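Local coordinates for protein iron superoxide dismutase (PDB 2GPC) that probably catalyses the dismutation of superoxide to dioxygen and hydrogen peroxide at an iron centre in a trypanosomal parasite, at residues D96-S101 with G134-Y139. Sequence-based numbering, arbitrary orientation.
Sequences DEINAS and GKLKVY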
loop_
_atom_site.group_PDB
_atom_site.type_symbol
_atom_site.label_atom_id
_atom_site.label_comp_id
_atom_site.label_asym_id
_atom_site.label_seq_id
_atom_site.Cartn_x
_atom_site.Cartn_y
_atom_site.Cartn_z
ATOM N N ASP A 96 0.410 -25.642 22.175
ATOM C CA ASP A 96 1.567 -26.535 22.209
ATOM C C ASP A 96 2.538 -26.223 21.072
ATOM O O ASP A 96 3.751 -26.144 21.281
ATOM C CB ASP A 96 1.154 -28.011 22.073
ATOM C CG ASP A 96 0.416 -28.554 23.290
ATOM O OD1 ASP A 96 0.448 -27.945 24.383
ATOM O OD2 ASP A 96 -0.234 -29.619 23.224
ATOM N N GLU A 97 1.998 -26.077 19.862
ATOM C CA GLU A 97 2.819 -25.889 18.667
ATOM C C GLU A 97 3.462 -24.497 18.682
ATOM O O GLU A 97 4.620 -24.350 18.322
ATOM C CB GLU A 97 1.996 -26.153 17.388
ATOM C CG GLU A 97 1.520 -27.611 17.294
ATOM C CD GLU A 97 1.350 -28.148 15.880
ATOM O OE1 GLU A 97 2.055 -27.711 14.948
ATOM O OE2 GLU A 97 0.513 -29.053 15.703
ATOM N N ILE A 98 2.728 -23.489 19.147
ATOM C CA ILE A 98 3.299 -22.144 19.280
ATOM C C ILE A 98 4.451 -22.122 20.298
ATOM O O ILE A 98 5.517 -21.565 20.031
ATOM C CB ILE A 98 2.206 -21.105 19.628
ATOM C CG1 ILE A 98 1.393 -20.794 18.369
ATOM C CG2 ILE A 98 2.825 -19.805 20.189
ATOM C CD1 ILE A 98 0.200 -19.912 18.594
ATOM N N ASN A 99 4.238 -22.750 21.441
ATOM C CA ASN A 99 5.257 -22.814 22.490
ATOM C C ASN A 99 6.517 -23.553 22.001
ATOM O O ASN A 99 7.628 -23.133 22.279
ATOM C CB ASN A 99 4.696 -23.506 23.741
ATOM C CG ASN A 99 3.638 -22.677 24.457
ATOM O OD1 ASN A 99 3.559 -21.454 24.287
ATOM N ND2 ASN A 99 2.795 -23.351 25.246
ATOM N N ALA A 100 6.327 -24.639 21.253
ATOM C CA ALA A 100 7.432 -25.442 20.729
ATOM C C ALA A 100 8.272 -24.715 19.679
ATOM O O ALA A 100 9.483 -24.935 19.595
ATOM C CB ALA A 100 6.911 -26.739 20.151
ATOM N N SER A 101 7.635 -23.852 18.887
ATOM C CA SER A 101 8.301 -23.160 17.788
ATOM C C SER A 101 8.864 -21.808 18.192
ATOM O O SER A 101 9.895 -21.390 17.660
ATOM C CB SER A 101 7.336 -22.964 16.612
ATOM O OG SER A 101 7.130 -24.173 15.906
ATOM N N GLY A 134 7.829 -29.191 10.351
ATOM C CA GLY A 134 6.826 -29.139 11.403
ATOM C C GLY A 134 6.818 -27.851 12.218
ATOM O O GLY A 134 5.924 -27.658 13.039
ATOM N N LYS A 135 7.779 -26.956 11.988
ATOM C CA LYS A 135 7.949 -25.766 12.836
ATOM C C LYS A 135 7.017 -24.645 12.370
ATOM O O LYS A 135 6.821 -24.442 11.167
ATOM C CB LYS A 135 9.409 -25.276 12.823
ATOM C CG LYS A 135 10.091 -25.223 14.201
ATOM C CD LYS A 135 10.444 -26.612 14.709
ATOM C CE LYS A 135 11.520 -26.588 15.799
ATOM N NZ LYS A 135 10.919 -26.532 17.158
ATOM N N LEU A 136 6.429 -23.935 13.326
ATOM C CA LEU A 136 5.647 -22.740 13.037
ATOM C C LEU A 136 6.590 -21.561 12.790
ATOM O O LEU A 136 7.667 -21.489 13.389
ATOM C CB LEU A 136 4.671 -22.437 14.174
ATOM C CG LEU A 136 3.282 -23.078 14.051
ATOM C CD1 LEU A 136 3.336 -24.514 13.553
ATOM C CD2 LEU A 136 2.536 -22.998 15.366
ATOM N N LYS A 137 6.189 -20.662 11.889
ATOM C CA LYS A 137 6.977 -19.479 11.551
ATOM C C LYS A 137 6.079 -18.265 11.284
ATOM O O LYS A 137 4.972 -18.403 10.766
ATOM C CB LYS A 137 7.820 -19.738 10.300
ATOM C CG LYS A 137 8.923 -20.769 10.479
ATOM C CD LYS A 137 9.607 -21.026 9.147
ATOM C CE LYS A 137 10.699 -22.077 9.254
ATOM N NZ LYS A 137 11.251 -22.340 7.898
ATOM N N VAL A 138 6.574 -17.087 11.649
ATOM C CA VAL A 138 5.963 -15.829 11.263
ATOM C C VAL A 138 6.578 -15.480 9.920
ATOM O O VAL A 138 7.793 -15.623 9.720
ATOM C CB VAL A 138 6.225 -14.708 12.286
ATOM C CG1 VAL A 138 5.890 -13.323 11.696
ATOM C CG2 VAL A 138 5.441 -14.951 13.546
ATOM N N TYR A 139 5.734 -15.003 9.022
ATOM C CA TYR A 139 6.051 -14.868 7.610
ATOM C C TYR A 139 5.257 -13.677 7.081
ATOM O O TYR A 139 4.133 -13.477 7.484
ATOM C CB TYR A 139 5.617 -16.158 6.922
ATOM C CG TYR A 139 5.856 -16.234 5.438
ATOM C CD1 TYR A 139 7.146 -16.208 4.918
ATOM C CD2 TYR A 139 4.791 -16.358 4.556
ATOM C CE1 TYR A 139 7.367 -16.295 3.561
ATOM C CE2 TYR A 139 5.005 -16.445 3.199
ATOM C CZ TYR A 139 6.295 -16.415 2.714
ATOM O OH TYR A 139 6.508 -16.503 1.366
HETATM O O HOH W 1 4.460 -27.180 15.189
#
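Ser101 and Leu136 show how a strand at the edge of its sheet, as counted within the chain, can be tied to a helix through a side-chain hydroxyl. Leu136 N donates to Ser101 OG over 2.7 Å with an N-H...O angle of 156°, a short and fairly straight bond. The hydroxyl is set for this by lying beside its own backbone N and anti to the carbonyl carbon (chi1 -75°), and Ser101 OG also rests 3.5 Å from Leu136 CB. From there the leucine reaches along the helix face and its two methyls part company. Leu136 CD2 meets the helix itself, 3.8 Å from Glu97 CB and 3.9 Å from Ile98 CG1, whereas Leu136 CD1 sits off the OE1 end of the carboxylate, 3.7 Å from Glu97 OE1. The glutamate chain runs across the leucine at roughly a right angle, and a water donating to both Glu97 OE1 and Gly134 O bridges the segments. Lys93 forms a salt bridge with OE2 of Glu97 and Lys129 with OE1, which probably steadies the negative charge. Lys135, bent at chi2 and chi4, reaches to the helix, where NZ gives Ala100 O a weak hydrogen bond. Segment 96-101 of helix 92-102 crosses residues 135-139 of strand 135-142 at 77° in the C-terminal domain of the Fe/Mn superoxide dismutase fold. Leu136 also touches Phe102 of its partner helix and Leu156 of strand 153-160, while Ile98 turns to Phe108 of helix 105-118.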